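Local structure of cytosine-specific methyltransferase (3G7U) at residues S10-S16 against A36-H40; I42-R46 against N237-T241; P190-K194 against L285-C291. The protein probably methylates cytosine in DNA at C5, using S-adenosyl-L-methionine as the methyl donor. All coordinates share one frame; numbering follows the deposited sequence. Where two conformers were deposited one is given.

Contact 1: S10-S16 against A36-H40; sequences SGVGGLS and AINTH
His40 of helix 34-43 brings its imidazole against residues 10-16, the glycine-rich turn after the first strand of the Rossmann-like fold. By family resemblance this is the first conserved motif of the C5-methyltransferases, which in relatives helps hold S-adenosylmethionine. One hydrogen bond joins the segments: His40 NE2 donates to Ser16 OG over 2.8 Å, with the oxygen only 5° out of the ring plane. The ring reaches it because CG stands anti to the backbone N of His40 (chi1 -165°). Asp7 also bonds Ser16 OG, and His49 bonds His40 ND1, so both imidazole nitrogens are held and the ring is fixed in rotation.

Softer polar contacts run along the turn. Gly11 O sits at the ring edge, 3.4 Å from His40 CD2. The buried Val12 O has no hydrogen-bond partner in the model; it receives a CA-H...O contact from His40 CA at 3.4 Å.

Apolar contact falls to Val12, whose CG1 lies 3.7 Å from Thr39 CG2, the two side chains side by side. Ser10 to Gly13 form a type II' beta turn, and at Gly13, whose backbone angles call for glycine, CA lies 3.5 Å from His40 CD2.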
# COMPACT_ATOMS: atom_id res chain seq x y z
N SER A 10 -2.19 2.07 -9.43
CA SER A 10 -1.51 1.11 -8.59
C SER A 10 -0.50 1.72 -7.62
O SER A 10 -0.15 1.09 -6.59
CB SER A 10 -0.74 0.12 -9.49
OG SER A 10 0.33 0.79 -10.20
N GLY A 11 -0.01 2.93 -7.95
CA GLY A 11 1.17 3.48 -7.25
C GLY A 11 2.29 2.46 -7.29
O GLY A 11 2.44 1.71 -8.29
N VAL A 12 3.06 2.35 -6.19
CA VAL A 12 4.22 1.43 -6.21
C VAL A 12 3.88 -0.02 -5.95
O VAL A 12 4.71 -0.90 -6.20
CB VAL A 12 5.30 1.81 -5.13
CG1 VAL A 12 5.84 3.16 -5.45
CG2 VAL A 12 4.71 1.76 -3.71
N GLY A 13 2.66 -0.27 -5.49
CA GLY A 13 2.15 -1.64 -5.40
C GLY A 13 1.87 -2.18 -4.01
O GLY A 13 2.02 -3.38 -3.78
N GLY A 14 1.49 -1.32 -3.08
CA GLY A 14 0.99 -1.80 -1.77
C GLY A 14 -0.19 -2.78 -1.94
O GLY A 14 -0.18 -3.87 -1.38
N LEU A 15 -1.21 -2.38 -2.71
CA LEU A 15 -2.40 -3.23 -2.89
C LEU A 15 -2.03 -4.42 -3.77
O LEU A 15 -2.51 -5.51 -3.55
CB LEU A 15 -3.51 -2.40 -3.55
CG LEU A 15 -4.88 -3.04 -3.62
CD1 LEU A 15 -5.48 -3.09 -2.16
CD2 LEU A 15 -5.76 -2.16 -4.51
N SER A 16 -1.13 -4.20 -4.74
CA SER A 16 -0.62 -5.28 -5.60
C SER A 16 0.07 -6.37 -4.79
O SER A 16 -0.12 -7.59 -5.03
CB SER A 16 0.41 -4.77 -6.60
OG SER A 16 -0.23 -4.11 -7.68
N ALA A 36 6.36 6.21 -9.59
CA ALA A 36 5.55 5.18 -8.96
C ALA A 36 5.51 3.95 -9.83
O ALA A 36 5.78 2.85 -9.36
CB ALA A 36 4.16 5.69 -8.69
N ILE A 37 5.23 4.12 -11.13
CA ILE A 37 5.15 2.92 -11.96
C ILE A 37 6.50 2.26 -12.23
O ILE A 37 6.57 1.02 -12.35
CB ILE A 37 4.39 3.13 -13.31
CG1 ILE A 37 3.83 1.79 -13.81
CG2 ILE A 37 5.28 3.84 -14.36
CD1 ILE A 37 3.00 1.93 -15.04
N ASN A 38 7.58 3.03 -12.30
CA ASN A 38 8.89 2.43 -12.41
C ASN A 38 9.16 1.61 -11.17
O ASN A 38 9.71 0.52 -11.24
CB ASN A 38 9.96 3.51 -12.60
CG ASN A 38 9.97 4.05 -14.01
OD1 ASN A 38 9.35 3.48 -14.91
ND2 ASN A 38 10.68 5.16 -14.21
N THR A 39 8.79 2.14 -10.02
CA THR A 39 9.00 1.35 -8.79
C THR A 39 8.14 0.07 -8.74
O THR A 39 8.59 -0.99 -8.28
CB THR A 39 8.83 2.20 -7.52
OG1 THR A 39 9.87 3.19 -7.52
CG2 THR A 39 8.94 1.32 -6.26
N HIS A 40 6.92 0.18 -9.26
CA HIS A 40 6.05 -0.98 -9.32
C HIS A 40 6.76 -2.03 -10.19
O HIS A 40 6.85 -3.22 -9.79
CB HIS A 40 4.68 -0.61 -9.89
CG HIS A 40 3.64 -1.65 -9.67
ND1 HIS A 40 3.62 -2.84 -10.39
CD2 HIS A 40 2.57 -1.69 -8.85
CE1 HIS A 40 2.61 -3.57 -9.98
NE2 HIS A 40 1.94 -2.89 -9.06

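Contact 2: I42-R46 against N237-T241; sequences INFPR and NVGDT
Asn43 ends helix 34-43 of the Rossmann-like core, and Gly239, in the loop that leads into helix 241-248, docks against this helix end. The loop comes from the part of the sequence where C5-methyltransferases usually carry their target-recognition region, so the contact probably ties that region to the catalytic core. One direct hydrogen bond crosses: Gly239 N donates to Asn43 O over 2.8 Å, with an N-H...O angle of 150° and the donor 32° out of the carbonyl plane of Asn43. The backbone angles of Gly239 themselves call for glycine.

Waters add further bridges. One donates to both Ile42 O and Asp240 OD1, standing 2.8 Å from the carboxylate oxygen OD1. A second takes the N-H of Asp240 and gives its own hydrogen to Asn43 OD1, 2.6 Å away. A third joins Arg46 N to Asn237 O, the latter bond being 2.6 Å long.

Beside the backbone bond, Val238 and Phe44 point the same way. With CG1 of Val238 anti to the backbone N (chi1 166°), that methyl falls between Asn43 O and the ring, and Val238 CG2 lies 3.9 Å from Phe44 CD1. The ring also stacks on His40. In the conformer of Arg46 given, one of two deposited and so a tentative guide, Asn237 CA lies over the guanidinium face; Asn237 OD1 is near, but the angles are too poor for a hydrogen bond.

Asp240 is the N-cap of helix 241-248. Its OD2 accepts a hydrogen bond from Ser243 and forms a salt bridge with Arg335, whose carbonyl also receives Asn43 ND2. With these partners on OD2 and a water on OD1, the carboxylate would be expected to favour its ionised form.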
# COMPACT_ATOMS: atom_id res chain seq x y z
N ILE A 42 9.92 -2.49 -10.77
CA ILE A 42 11.10 -3.06 -10.08
C ILE A 42 10.69 -4.21 -9.16
O ILE A 42 11.37 -5.24 -9.08
CB ILE A 42 11.85 -1.98 -9.25
CG1 ILE A 42 12.62 -1.00 -10.15
CG2 ILE A 42 12.88 -2.64 -8.31
CD1 ILE A 42 13.61 -1.65 -11.11
N ASN A 43 9.56 -4.05 -8.49
CA ASN A 43 9.13 -5.02 -7.51
C ASN A 43 8.22 -6.08 -8.12
O ASN A 43 8.08 -7.16 -7.58
CB ASN A 43 8.42 -4.32 -6.36
CG ASN A 43 9.39 -3.52 -5.52
OD1 ASN A 43 10.19 -4.09 -4.72
ND2 ASN A 43 9.41 -2.22 -5.75
N PHE A 44 7.61 -5.76 -9.26
CA PHE A 44 6.72 -6.72 -9.95
C PHE A 44 7.17 -6.88 -11.42
O PHE A 44 6.45 -6.49 -12.34
CB PHE A 44 5.26 -6.26 -9.90
CG PHE A 44 4.69 -6.17 -8.52
CD1 PHE A 44 4.05 -7.28 -7.94
CD2 PHE A 44 4.88 -5.01 -7.76
CE1 PHE A 44 3.54 -7.20 -6.61
CE2 PHE A 44 4.39 -4.91 -6.44
CZ PHE A 44 3.72 -6.02 -5.86
N PRO A 45 8.36 -7.44 -11.64
CA PRO A 45 8.92 -7.43 -13.00
C PRO A 45 8.15 -8.25 -14.02
O PRO A 45 8.37 -8.04 -15.21
CB PRO A 45 10.34 -7.99 -12.83
CG PRO A 45 10.31 -8.72 -11.58
CD PRO A 45 9.26 -8.12 -10.69
N ARG A 46 7.23 -9.11 -13.59
CA ARG A 46 6.45 -9.92 -14.53
C ARG A 46 5.05 -9.40 -14.79
O ARG A 46 4.33 -9.94 -15.62
CB ARG A 46 6.40 -11.39 -14.09
CG ARG A 46 7.64 -11.89 -13.38
CD ARG A 46 8.79 -12.33 -14.28
NE ARG A 46 9.44 -13.55 -13.76
CZ ARG A 46 10.29 -13.62 -12.73
NH1 ARG A 46 10.65 -12.54 -12.04
NH2 ARG A 46 10.78 -14.80 -12.38
N ASN A 237 7.25 -15.08 -8.65
CA ASN A 237 7.54 -14.10 -9.73
C ASN A 237 7.62 -12.63 -9.28
O ASN A 237 7.79 -11.72 -10.10
CB ASN A 237 6.57 -14.25 -10.89
CG ASN A 237 6.72 -15.58 -11.60
OD1 ASN A 237 7.82 -16.00 -11.92
ND2 ASN A 237 5.60 -16.25 -11.83
N VAL A 238 7.52 -12.40 -7.98
CA VAL A 238 7.52 -11.04 -7.43
C VAL A 238 8.89 -10.77 -6.82
O VAL A 238 9.53 -11.68 -6.31
CB VAL A 238 6.38 -10.91 -6.40
CG1 VAL A 238 6.49 -9.66 -5.52
CG2 VAL A 238 5.01 -11.00 -7.15
N GLY A 239 9.37 -9.52 -6.88
CA GLY A 239 10.58 -9.17 -6.13
C GLY A 239 11.77 -8.76 -6.99
O GLY A 239 12.03 -9.35 -8.03
N ASP A 240 12.49 -7.74 -6.56
CA ASP A 240 13.72 -7.32 -7.19
C ASP A 240 14.82 -8.32 -6.82
O ASP A 240 15.06 -8.59 -5.65
CB ASP A 240 14.07 -5.90 -6.72
CG ASP A 240 15.42 -5.42 -7.24
OD1 ASP A 240 15.58 -5.27 -8.47
OD2 ASP A 240 16.30 -5.15 -6.40
N THR A 241 15.45 -8.90 -7.83
CA THR A 241 16.49 -9.93 -7.65
C THR A 241 17.64 -9.50 -6.73
O THR A 241 18.01 -10.24 -5.81
CB THR A 241 17.03 -10.37 -9.05
OG1 THR A 241 15.96 -10.98 -9.75
CG2 THR A 241 18.15 -11.38 -8.92
O HOH W 1 13.63 -5.85 -10.39
O HOH W 2 11.54 -6.28 -4.36
O HOH W 3 6.27 -9.85 -11.02
O HOH W 4 11.33 -11.66 -9.64

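Contact 3: P190-K194 against L285-C291; sequences PVTVK and LDPNGFC
Phe290 turns the edge of its ring to Val191 and Pro190. The main motif is a helix N-terminus received by a type I beta turn, residues 286-289, whose carbonyls take the first amides of helix 193-196. At the ring, Val191 O lies near the plane, 3.3 Å from Phe290 CE1, and Pro190 CB sits farther along the same rim near CZ, while Thr192 CA approaches obliquely; Ile161 also touches the ring. Buried here, Val191 O has no hydrogen-bond partner in the model and meets the ring carbons instead.

Thr192 is the N-cap of the helix. Val193 N donates to Gly289 O over 3.0 Å, nearly along the C=O axis and with an N-H...O angle of 164°. Lys194 N donates to Pro287 O over 2.8 Å, in the carbonyl plane and on a lone pair. The receiving loop also contains an Asx turn: Asp286 OD1 accepts from Asn288 N, met from above the carboxylate plane.

Val193 supplies the apolar part. With CG1 anti to the backbone N (chi1 172°), that methyl reaches Leu285 CB at 4.0 Å, while CG2 packs 3.3 Å from Asp286 O. Leu285 and Cys291 in turn lean on helix 321-328, so the loop 285-291 lies between helix 193-196 and helix 321-328. Lys194 meets Pro287 chiefly through CB, 3.9 Å from Pro287 CB, before its extended chain leads away. One water also spans the segments, 2.8 Å from Thr192 OG1 and donating to Asn288 OD1.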
# COMPACT_ATOMS: atom_id res chain seq x y z
N PRO A 190 -0.60 -7.49 17.73
CA PRO A 190 -0.28 -6.09 17.44
C PRO A 190 1.22 -5.86 17.31
O PRO A 190 2.02 -6.53 17.97
CB PRO A 190 -0.83 -5.34 18.65
CG PRO A 190 -0.91 -6.38 19.73
CD PRO A 190 -1.27 -7.64 19.04
N VAL A 191 1.61 -4.95 16.41
CA VAL A 191 3.02 -4.68 16.17
C VAL A 191 3.19 -3.21 16.47
O VAL A 191 2.66 -2.38 15.76
CB VAL A 191 3.42 -4.94 14.69
CG1 VAL A 191 4.91 -4.78 14.51
CG2 VAL A 191 3.05 -6.35 14.30
N THR A 192 3.90 -2.90 17.55
CA THR A 192 4.18 -1.53 17.93
C THR A 192 5.40 -1.03 17.17
O THR A 192 6.11 -1.83 16.52
CB THR A 192 4.50 -1.44 19.44
OG1 THR A 192 5.58 -2.34 19.72
CG2 THR A 192 3.28 -1.87 20.27
N VAL A 193 5.64 0.27 17.27
CA VAL A 193 6.83 0.94 16.70
C VAL A 193 8.11 0.19 17.07
O VAL A 193 8.92 -0.16 16.21
CB VAL A 193 6.89 2.43 17.17
CG1 VAL A 193 8.23 3.11 16.75
CG2 VAL A 193 5.70 3.19 16.64
N LYS A 194 8.28 -0.11 18.36
CA LYS A 194 9.48 -0.75 18.84
C LYS A 194 9.71 -2.08 18.17
O LYS A 194 10.84 -2.43 17.82
CB LYS A 194 9.42 -0.88 20.38
CG LYS A 194 10.38 -1.86 21.05
CD LYS A 194 10.19 -1.79 22.59
CE LYS A 194 11.46 -2.19 23.37
NZ LYS A 194 11.40 -1.76 24.82
N LEU A 285 7.51 9.39 17.67
CA LEU A 285 6.85 8.10 17.81
C LEU A 285 6.95 7.59 19.25
O LEU A 285 7.96 7.78 19.92
CB LEU A 285 7.47 7.06 16.89
CG LEU A 285 7.27 7.30 15.38
CD1 LEU A 285 8.23 6.49 14.55
CD2 LEU A 285 5.84 6.94 15.00
N ASP A 286 5.88 6.94 19.69
CA ASP A 286 5.89 6.23 20.96
C ASP A 286 6.25 4.81 20.61
O ASP A 286 5.55 4.16 19.80
CB ASP A 286 4.49 6.33 21.61
CG ASP A 286 4.36 5.54 22.93
OD1 ASP A 286 5.22 4.72 23.34
OD2 ASP A 286 3.29 5.73 23.56
N PRO A 287 7.33 4.29 21.22
CA PRO A 287 7.79 2.94 20.91
C PRO A 287 6.78 1.83 21.24
O PRO A 287 6.83 0.74 20.65
CB PRO A 287 9.05 2.78 21.76
CG PRO A 287 8.97 3.84 22.78
CD PRO A 287 8.17 4.96 22.24
N ASN A 288 5.89 2.09 22.21
CA ASN A 288 4.83 1.14 22.57
C ASN A 288 3.48 1.51 21.95
O ASN A 288 2.45 0.94 22.30
CB ASN A 288 4.73 1.03 24.10
CG ASN A 288 6.00 0.48 24.74
OD1 ASN A 288 6.51 -0.59 24.37
ND2 ASN A 288 6.53 1.23 25.70
N GLY A 289 3.51 2.47 21.04
CA GLY A 289 2.33 2.91 20.31
C GLY A 289 2.48 2.52 18.85
O GLY A 289 3.26 1.64 18.53
N PHE A 290 1.74 3.18 17.97
CA PHE A 290 1.78 2.93 16.54
C PHE A 290 2.08 4.21 15.80
O PHE A 290 1.96 5.33 16.34
CB PHE A 290 0.43 2.38 16.07
CG PHE A 290 -0.06 1.19 16.85
CD1 PHE A 290 0.40 -0.08 16.56
CD2 PHE A 290 -0.98 1.35 17.89
CE1 PHE A 290 -0.02 -1.21 17.29
CE2 PHE A 290 -1.41 0.23 18.64
CZ PHE A 290 -0.94 -1.04 18.33
N CYS A 291 2.44 4.07 14.53
CA CYS A 291 2.75 5.22 13.71
C CYS A 291 1.44 5.91 13.33
O CYS A 291 0.53 5.25 12.84
CB CYS A 291 3.53 4.76 12.47
SG CYS A 291 4.10 6.08 11.40
O HOH W 5 6.25 -2.63 22.44

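In the fold
Contacts 1 and 2 are neighbours, their centres about 11 Å apart, and share helix 34-43: contact 1 uses its middle, contact 2 its last turn. They meet where Phe44 CZ packs 3.6 Å from Ser16 CB. Contact 1 closes before either of the others opens. Contact 3 stands apart, its centre about 26 Å from that of contact 1 and about 30 Å from that of contact 2, and touches neither. Contacts 2 and 3 interleave along the chain, 190-194 and 285-291 falling on either side of 237-241. Of the chain that follows the last strand of the seven-stranded sheet, contact 2 joins a loop to helix 34-43, and contact 3 joins two parts of it, 285-291 also bonding residues 159-161.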